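PDB 3PQU: transferrin binding protein B from Actinobacillus suis, which probably binds host transferrin at the bacterial outer membrane, as a surface lipoprotein of the iron-acquisition receptor. Local coordinates for residues L164-K169 with D236-K241; T271-R276 with N353-A358. All coordinates share one frame; numbering follows the deposited sequence.

Contact 1: L164-K169 with D236-K241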
ATOM      1  N   LEU A 164       1.542  -8.210 -10.802  1.00 24.67           N
ATOM      2  CA  LEU A 164       1.408  -9.455 -10.043  1.00 34.97           C
ATOM      3  C   LEU A 164       1.871 -10.633 -10.895  1.00 30.49           C
ATOM      4  O   LEU A 164       1.725 -10.612 -12.106  1.00 27.56           O
ATOM      5  CB  LEU A 164      -0.041  -9.670  -9.554  1.00 19.19           C
ATOM      6  CG  LEU A 164      -0.685  -8.616  -8.629  1.00 25.85           C
ATOM      7  CD1 LEU A 164      -2.150  -8.957  -8.290  1.00 16.23           C
ATOM      8  CD2 LEU A 164       0.115  -8.448  -7.344  1.00 22.94           C
ATOM      9  N   PRO A 165       2.447 -11.662 -10.257  1.00 29.50           N
ATOM     10  CA  PRO A 165       2.855 -12.840 -11.022  1.00 33.15           C
ATOM     11  C   PRO A 165       1.647 -13.559 -11.611  1.00 31.24           C
ATOM     12  O   PRO A 165       0.540 -13.435 -11.093  1.00 31.11           O
ATOM     13  CB  PRO A 165       3.536 -13.726  -9.975  1.00 28.44           C
ATOM     14  CG  PRO A 165       3.920 -12.789  -8.842  1.00 24.43           C
ATOM     15  CD  PRO A 165       2.817 -11.764  -8.833  1.00 32.02           C
ATOM     16  N   LYS A 166       1.870 -14.280 -12.702  1.00 29.08           N
ATOM     17  CA  LYS A 166       0.858 -15.139 -13.304  1.00 46.13           C
ATOM     18  C   LYS A 166       1.028 -16.542 -12.725  1.00 41.73           C
ATOM     19  O   LYS A 166       2.140 -16.938 -12.374  1.00 38.33           O
ATOM     20  CB  LYS A 166       1.066 -15.197 -14.821  1.00 35.77           C
ATOM     21  CG  LYS A 166       1.058 -13.848 -15.509  1.00 49.38           C
ATOM     22  CD  LYS A 166      -0.355 -13.348 -15.691  1.00 69.43           C
ATOM     23  CE  LYS A 166      -1.148 -14.264 -16.607  1.00 81.85           C
ATOM     24  NZ  LYS A 166      -2.583 -13.872 -16.675  1.00 90.64           N
ATOM     25  N   GLY A 167      -0.063 -17.299 -12.631  1.00 36.59           N
ATOM     26  CA  GLY A 167       0.020 -18.667 -12.145  1.00 43.78           C
ATOM     27  C   GLY A 167      -0.988 -19.039 -11.077  1.00 41.87           C
ATOM     28  O   GLY A 167      -1.624 -18.171 -10.475  1.00 37.16           O
ATOM     29  N   ASN A 168      -1.128 -20.340 -10.843  1.00 33.30           N
ATOM     30  CA  ASN A 168      -2.099 -20.878  -9.890  1.00 30.61           C
ATOM     31  C   ASN A 168      -1.504 -21.152  -8.515  1.00 29.73           C
ATOM     32  O   ASN A 168      -2.239 -21.419  -7.562  1.00 29.50           O
ATOM     33  CB  ASN A 168      -2.714 -22.181 -10.418  1.00 31.88           C
ATOM     34  CG  ASN A 168      -3.674 -21.952 -11.573  1.00 55.25           C
ATOM     35  OD1 ASN A 168      -3.603 -22.630 -12.599  1.00 54.11           O
ATOM     36  ND2 ASN A 168      -4.579 -20.993 -11.411  1.00 49.74           N
ATOM     37  N   LYS A 169      -0.179 -21.122  -8.407  1.00 23.96           N
ATOM     38  CA  LYS A 169       0.427 -21.371  -7.109  1.00 31.30           C
ATOM     39  C   LYS A 169       1.808 -20.764  -6.983  1.00 28.67           C
ATOM     40  O   LYS A 169       2.779 -21.279  -7.533  1.00 36.80           O
ATOM     41  CB  LYS A 169       0.478 -22.873  -6.820  1.00 39.45           C
ATOM     42  CG  LYS A 169       1.032 -23.225  -5.444  1.00 36.94           C
ATOM     43  CD  LYS A 169       1.056 -24.736  -5.232  1.00 50.11           C
ATOM     44  CE  LYS A 169       1.454 -25.094  -3.807  1.00 70.23           C
ATOM     45  NZ  LYS A 169       1.273 -26.546  -3.523  1.00 76.29           N
ATOM     46  N   ASP A 236      -2.762 -18.119  -5.334  1.00 24.97           N
ATOM     47  CA  ASP A 236      -3.292 -18.457  -6.660  1.00 17.83           C
ATOM     48  C   ASP A 236      -3.653 -17.146  -7.351  1.00 35.11           C
ATOM     49  O   ASP A 236      -4.790 -16.669  -7.263  1.00 22.97           O
ATOM     50  CB  ASP A 236      -4.525 -19.359  -6.515  1.00 23.45           C
ATOM     51  CG  ASP A 236      -5.131 -19.787  -7.867  1.00 37.10           C
ATOM     52  OD1 ASP A 236      -4.841 -19.182  -8.929  1.00 30.46           O
ATOM     53  OD2 ASP A 236      -5.947 -20.727  -7.851  1.00 35.31           O
ATOM     54  N   PHE A 237      -2.679 -16.546  -8.019  1.00 30.70           N
ATOM     55  CA  PHE A 237      -2.885 -15.221  -8.590  1.00 28.86           C
ATOM     56  C   PHE A 237      -3.939 -15.240  -9.696  1.00 36.50           C
ATOM     57  O   PHE A 237      -4.751 -14.317  -9.806  1.00 30.32           O
ATOM     58  CB  PHE A 237      -1.563 -14.630  -9.100  1.00 29.94           C
ATOM     59  CG  PHE A 237      -0.660 -14.107  -7.997  1.00 31.26           C
ATOM     60  CD1 PHE A 237      -0.942 -12.901  -7.349  1.00 26.35           C
ATOM     61  CD2 PHE A 237       0.481 -14.810  -7.625  1.00 18.84           C
ATOM     62  CE1 PHE A 237      -0.110 -12.418  -6.333  1.00 23.05           C
ATOM     63  CE2 PHE A 237       1.325 -14.341  -6.619  1.00 19.19           C
ATOM     64  CZ  PHE A 237       1.028 -13.133  -5.966  1.00 28.10           C
ATOM     65  N   ASP A 238      -3.939 -16.291 -10.508  1.00 27.79           N
ATOM     66  CA  ASP A 238      -4.917 -16.397 -11.597  1.00 32.22           C
ATOM     67  C   ASP A 238      -6.378 -16.425 -11.110  1.00 37.68           C
ATOM     68  O   ASP A 238      -7.264 -15.906 -11.785  1.00 34.66           O
ATOM     69  CB  ASP A 238      -4.603 -17.603 -12.492  1.00 34.46           C
ATOM     70  CG  ASP A 238      -3.310 -17.426 -13.280  1.00 54.03           C
ATOM     71  OD1 ASP A 238      -2.710 -16.327 -13.217  1.00 49.61           O
ATOM     72  OD2 ASP A 238      -2.894 -18.387 -13.961  1.00 55.25           O
ATOM     73  N   ASN A 239      -6.625 -17.012  -9.939  1.00 24.48           N
ATOM     74  CA  ASN A 239      -7.972 -17.042  -9.367  1.00 28.82           C
ATOM     75  C   ASN A 239      -8.185 -15.993  -8.256  1.00 31.90           C
ATOM     76  O   ASN A 239      -9.225 -15.967  -7.593  1.00 20.98           O
ATOM     77  CB  ASN A 239      -8.330 -18.456  -8.879  1.00 29.20           C
ATOM     78  CG  ASN A 239      -8.623 -19.412 -10.034  1.00 52.47           C
ATOM     79  OD1 ASN A 239      -9.278 -19.041 -11.007  1.00 50.76           O
ATOM     80  ND2 ASN A 239      -8.134 -20.643  -9.930  1.00 36.40           N
ATOM     81  N   LYS A 240      -7.197 -15.128  -8.061  1.00 26.88           N
ATOM     82  CA  LYS A 240      -7.321 -14.045  -7.087  1.00 28.39           C
ATOM     83  C   LYS A 240      -7.601 -14.540  -5.669  1.00 27.99           C
ATOM     84  O   LYS A 240      -8.425 -13.953  -4.952  1.00 20.70           O
ATOM     85  CB  LYS A 240      -8.455 -13.109  -7.500  1.00 29.95           C
ATOM     86  CG  LYS A 240      -8.251 -12.417  -8.842  1.00 33.27           C
ATOM     87  CD  LYS A 240      -6.980 -11.590  -8.836  1.00 45.98           C
ATOM     88  CE  LYS A 240      -6.850 -10.733 -10.091  1.00 45.70           C
ATOM     89  NZ  LYS A 240      -5.538 -10.018 -10.119  1.00 27.79           N
ATOM     90  N   LYS A 241      -6.937 -15.615  -5.264  1.00 22.35           N
ATOM     91  CA  LYS A 241      -7.155 -16.188  -3.928  1.00 26.88           C
ATOM     92  C   LYS A 241      -5.824 -16.617  -3.345  1.00 19.28           C
ATOM     93  O   LYS A 241      -4.857 -16.768  -4.071  1.00 21.04           O
ATOM     94  CB  LYS A 241      -8.054 -17.432  -3.998  1.00 25.14           C
ATOM     95  CG  LYS A 241      -9.502 -17.191  -4.368  1.00 52.93           C
ATOM     96  CD  LYS A 241     -10.282 -18.505  -4.360  1.00 54.10           C
ATOM     97  CE  LYS A 241     -11.783 -18.266  -4.497  1.00 66.78           C
ATOM     98  NZ  LYS A 241     -12.349 -17.474  -3.359  1.00 63.26           N
TER
HETATM   99  O   HOH W   1      -3.258 -13.665 -13.500  1.00 51.00           O
HETATM  100  O   HOH W   2      -4.180 -20.406 -14.914  1.00 57.67           O
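F237, N168 and D238 carry this contact: a ring packed against the chain that leads into the barrel, and one polar side chain from each segment bonding across. The F237 ring lies against P165, whose CD sits over one face, 3.7 Å from the ring centroid and 14° off its normal, a CH-pi contact. L164 adds its CB at 4.0 Å from F237 CD1. With CG anti to its carbonyl carbon (chi1 -76°), F237 turns the ring in beside these two residues; V170 and Y172 of strand 170-183 and the ring of F299 pack round it as well.

D238 grips G167 twice. Its OD1 takes the G167 N-H at 2.9 Å in a nearly straight bond that comes from above the carboxylate plane, while the backbone N of D238 gives a hydrogen bond to G167 O at 3.0 Å. One water joins D238 OD1 to K166 NZ, whose salt bridge is with E334; another links D238 OD2 to N168 OD1.

N168 lies alongside D236, amide and carboxylate planes 84° apart, and its ND2 donates to D236 OD1 at 3.1 Å. The backbone N of N239 reaches the same oxygen from the opposite face of the carboxylate, and N239 ND2 binds D236 OD2 at 3.0 Å, which together should hold the carboxylate's rotation fixed.

The segment 236-241 is the tight hairpin between strands 229-236 and 241-249 of the N-lobe barrel, a type I turn from F237 to K240 with a G1 beta bulge and an Asx motif at D236.

Contact 2: T271-R276 with N353-A358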
ATOM      1  N   THR A 271      -7.882  -8.291  -4.095  1.00 22.16           N
ATOM      2  CA  THR A 271      -8.440  -7.154  -4.834  1.00 25.44           C
ATOM      3  C   THR A 271      -7.342  -6.111  -4.980  1.00 34.32           C
ATOM      4  O   THR A 271      -6.687  -5.767  -3.997  1.00 23.65           O
ATOM      5  CB  THR A 271      -9.622  -6.494  -4.088  1.00 28.34           C
ATOM      6  OG1 THR A 271     -10.639  -7.464  -3.816  1.00 40.98           O
ATOM      7  CG2 THR A 271     -10.223  -5.366  -4.922  1.00 34.76           C
ATOM      8  N   GLY A 272      -7.140  -5.596  -6.190  1.00 19.05           N
ATOM      9  CA  GLY A 272      -6.027  -4.700  -6.429  1.00 17.26           C
ATOM     10  C   GLY A 272      -4.749  -5.415  -6.001  1.00 27.07           C
ATOM     11  O   GLY A 272      -4.553  -6.586  -6.346  1.00 20.70           O
ATOM     12  N   ASN A 273      -3.879  -4.739  -5.249  1.00 23.41           N
ATOM     13  CA  ASN A 273      -2.700  -5.421  -4.685  1.00 24.83           C
ATOM     14  C   ASN A 273      -2.894  -5.810  -3.216  1.00 22.67           C
ATOM     15  O   ASN A 273      -1.927  -6.050  -2.491  1.00 17.63           O
ATOM     16  CB  ASN A 273      -1.415  -4.605  -4.863  1.00 12.82           C
ATOM     17  CG  ASN A 273      -1.523  -3.189  -4.276  1.00 23.23           C
ATOM     18  OD1 ASN A 273      -2.201  -2.970  -3.284  1.00 20.95           O
ATOM     19  ND2 ASN A 273      -0.864  -2.227  -4.910  1.00 15.65           N
ATOM     20  N   ARG A 274      -4.148  -5.881  -2.784  1.00 19.94           N
ATOM     21  CA  ARG A 274      -4.461  -6.212  -1.389  1.00 16.08           C
ATOM     22  C   ARG A 274      -5.188  -7.536  -1.302  1.00 26.44           C
ATOM     23  O   ARG A 274      -5.657  -8.066  -2.310  1.00 21.36           O
ATOM     24  CB  ARG A 274      -5.336  -5.111  -0.788  1.00 13.34           C
ATOM     25  CG  ARG A 274      -4.689  -3.720  -0.854  1.00 19.17           C
ATOM     26  CD  ARG A 274      -3.336  -3.670  -0.143  1.00 23.02           C
ATOM     27  NE  ARG A 274      -3.452  -3.646   1.327  1.00 16.39           N
ATOM     28  CZ  ARG A 274      -2.456  -3.337   2.157  1.00 21.62           C
ATOM     29  NH1 ARG A 274      -1.261  -3.010   1.673  1.00 13.81           N
ATOM     30  NH2 ARG A 274      -2.644  -3.359   3.479  1.00  9.93           N
ATOM     31  N   PHE A 275      -5.293  -8.072  -0.095  1.00 14.69           N
ATOM     32  CA  PHE A 275      -6.116  -9.247   0.117  1.00 17.21           C
ATOM     33  C   PHE A 275      -6.886  -9.128   1.424  1.00 27.75           C
ATOM     34  O   PHE A 275      -6.453  -8.444   2.350  1.00 17.67           O
ATOM     35  CB  PHE A 275      -5.267 -10.546   0.054  1.00 18.94           C
ATOM     36  CG  PHE A 275      -4.006 -10.488   0.874  1.00 21.35           C
ATOM     37  CD1 PHE A 275      -4.007 -10.860   2.210  1.00 18.37           C
ATOM     38  CD2 PHE A 275      -2.819 -10.058   0.304  1.00 13.42           C
ATOM     39  CE1 PHE A 275      -2.840 -10.796   2.962  1.00 18.40           C
ATOM     40  CE2 PHE A 275      -1.637  -9.996   1.048  1.00 15.65           C
ATOM     41  CZ  PHE A 275      -1.658 -10.357   2.381  1.00 21.07           C
ATOM     42  N   ARG A 276      -8.041  -9.781   1.480  1.00 16.29           N
ATOM     43  CA  ARG A 276      -8.938  -9.689   2.628  1.00 20.52           C
ATOM     44  C   ARG A 276      -9.478 -11.065   2.898  1.00 17.23           C
ATOM     45  O   ARG A 276      -9.925 -11.730   1.959  1.00 16.13           O
ATOM     46  CB  ARG A 276     -10.124  -8.775   2.315  1.00 21.87           C
ATOM     47  CG  ARG A 276      -9.778  -7.372   1.844  1.00 23.82           C
ATOM     48  CD  ARG A 276     -11.028  -6.606   1.347  1.00 26.93           C
ATOM     49  NE  ARG A 276     -10.654  -5.439   0.544  1.00 25.06           N
ATOM     50  CZ  ARG A 276     -11.357  -4.986  -0.484  1.00 34.72           C
ATOM     51  NH1 ARG A 276     -12.473  -5.602  -0.834  1.00 36.09           N
ATOM     52  NH2 ARG A 276     -10.943  -3.922  -1.163  1.00 30.15           N
ATOM     53  N   ASN A 353       2.106   5.812  -4.396  1.00 24.80           N
ATOM     54  CA  ASN A 353       1.459   4.720  -3.707  1.00 23.32           C
ATOM     55  C   ASN A 353       0.014   4.580  -4.162  1.00 24.60           C
ATOM     56  O   ASN A 353      -0.749   5.536  -4.116  1.00 32.47           O
ATOM     57  CB  ASN A 353       1.509   4.939  -2.197  1.00 21.51           C
ATOM     58  CG  ASN A 353       2.922   4.878  -1.663  1.00 24.24           C
ATOM     59  OD1 ASN A 353       3.727   4.070  -2.123  1.00 35.77           O
ATOM     60  ND2 ASN A 353       3.233   5.736  -0.697  1.00 36.72           N
ATOM     61  N   ASN A 354      -0.361   3.383  -4.591  1.00 17.28           N
ATOM     62  CA  ASN A 354      -1.761   3.097  -4.894  1.00 19.27           C
ATOM     63  C   ASN A 354      -2.114   1.636  -4.604  1.00 20.12           C
ATOM     64  O   ASN A 354      -1.281   0.743  -4.801  1.00 24.89           O
ATOM     65  CB  ASN A 354      -2.043   3.437  -6.351  1.00 22.76           C
ATOM     66  CG  ASN A 354      -3.510   3.396  -6.678  1.00 31.32           C
ATOM     67  OD1 ASN A 354      -4.069   2.335  -6.958  1.00 25.89           O
ATOM     68  ND2 ASN A 354      -4.149   4.551  -6.634  1.00 23.06           N
ATOM     69  N   PHE A 355      -3.340   1.387  -4.144  1.00 17.54           N
ATOM     70  CA  PHE A 355      -3.722   0.033  -3.722  1.00 25.30           C
ATOM     71  C   PHE A 355      -4.656  -0.667  -4.718  1.00 31.27           C
ATOM     72  O   PHE A 355      -5.094  -1.794  -4.492  1.00 27.35           O
ATOM     73  CB  PHE A 355      -4.346   0.052  -2.316  1.00 21.37           C
ATOM     74  CG  PHE A 355      -3.423   0.581  -1.246  1.00 27.18           C
ATOM     75  CD1 PHE A 355      -2.222  -0.055  -0.965  1.00 24.84           C
ATOM     76  CD2 PHE A 355      -3.768   1.701  -0.507  1.00 20.70           C
ATOM     77  CE1 PHE A 355      -1.379   0.427   0.009  1.00 30.89           C
ATOM     78  CE2 PHE A 355      -2.930   2.183   0.480  1.00 26.63           C
ATOM     79  CZ  PHE A 355      -1.730   1.546   0.739  1.00 22.64           C
ATOM     80  N   GLY A 356      -4.955   0.001  -5.825  1.00 27.81           N
ATOM     81  CA  GLY A 356      -5.856  -0.565  -6.808  1.00 27.82           C
ATOM     82  C   GLY A 356      -7.130   0.230  -6.991  1.00 32.35           C
ATOM     83  O   GLY A 356      -8.047  -0.210  -7.690  1.00 37.12           O
ATOM     84  N   ASP A 357      -7.196   1.397  -6.353  1.00 33.87           N
ATOM     85  CA  ASP A 357      -8.292   2.335  -6.589  1.00 21.87           C
ATOM     86  C   ASP A 357      -7.751   3.647  -7.158  1.00 29.06           C
ATOM     87  O   ASP A 357      -7.140   4.437  -6.437  1.00 25.88           O
ATOM     88  CB  ASP A 357      -9.069   2.577  -5.293  1.00 25.87           C
ATOM     89  CG  ASP A 357     -10.288   3.474  -5.495  1.00 39.13           C
ATOM     90  OD1 ASP A 357     -10.482   3.985  -6.616  1.00 32.55           O
ATOM     91  OD2 ASP A 357     -11.050   3.667  -4.520  1.00 41.77           O
ATOM     92  N   ALA A 358      -7.983   3.870  -8.452  1.00 23.41           N
ATOM     93  CA  ALA A 358      -7.439   5.029  -9.158  1.00 27.36           C
ATOM     94  C   ALA A 358      -8.137   6.331  -8.786  1.00 32.60           C
ATOM     95  O   ALA A 358      -7.658   7.410  -9.125  1.00 34.24           O
ATOM     96  CB  ALA A 358      -7.501   4.812 -10.683  1.00 33.43           C
TER
HETATM   97  O   HOH W   3      -7.244  -2.943  -3.150  1.00 26.50           O
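N273 makes both direct hydrogen bonds of this contact, reaching from a type II' beta hairpin of the N-lobe barrel, turn T271 to R274, to the 353-358 loop of the C-lobe handle. Its side-chain ND2 donates to N354 O at 3.0 Å, in the carbonyl plane and on a lone pair; the same ND2 has its strongest partner outside the two segments, S161 O. The backbone N of N273 bonds to F355 O at 3.3 Å, a longer link whose donor stands well above the carbonyl plane. A water donates to this same F355 O and to T271 O, so it bridges the two segments beside the direct bond.

The N273 CG lies between the backbone N and the carbonyl carbon (chi1 55°), which brings the amide across to the backbone of N354 and F355. Its OD1 meets the F355 ring at the edge, in the ring plane, 3.7 Å from CD1.

Further out, R274 runs alongside F355, the two side chains pointing the same way. R274 CD packs 3.9 Å from F355 CD1, and bends at chi2 and chi3 carry the guanidinium along the phenyl, the two planes 63° apart. The guanidinium's polar partners lie elsewhere: NH2 forms a salt bridge with E296, and NH1 a hydrogen bond with Y300 OH.

The CA atoms come nearest at two glycines, G272 CA lying 4.2 Å from G356 CA. The loop is held in shape by an Asx turn, in which N354 OD1 accepts the backbone N-H of G356 at 2.7 Å.

How the contacts relate
The two contacts use hairpin turns at the same end of the N-lobe barrel, one after the other along the chain, with centres about 15 Å apart; L164 CD1 of contact 1 packs on G272 O of contact 2. Contact 1 belongs to the N-lobe barrel and the chain leading into it, and lies nearer the surface, about half of its residues exposed: carboxylates, an amide and waters at the surface beside a buried phenylalanine. Contact 2 lies nearer the middle of the molecule and joins the N-lobe barrel to the C-lobe handle, with mostly buried side chains and backbone carbonyls as acceptors. Strand 333-343 borders both, pairing with strand 163-165 and touching N273 and N354.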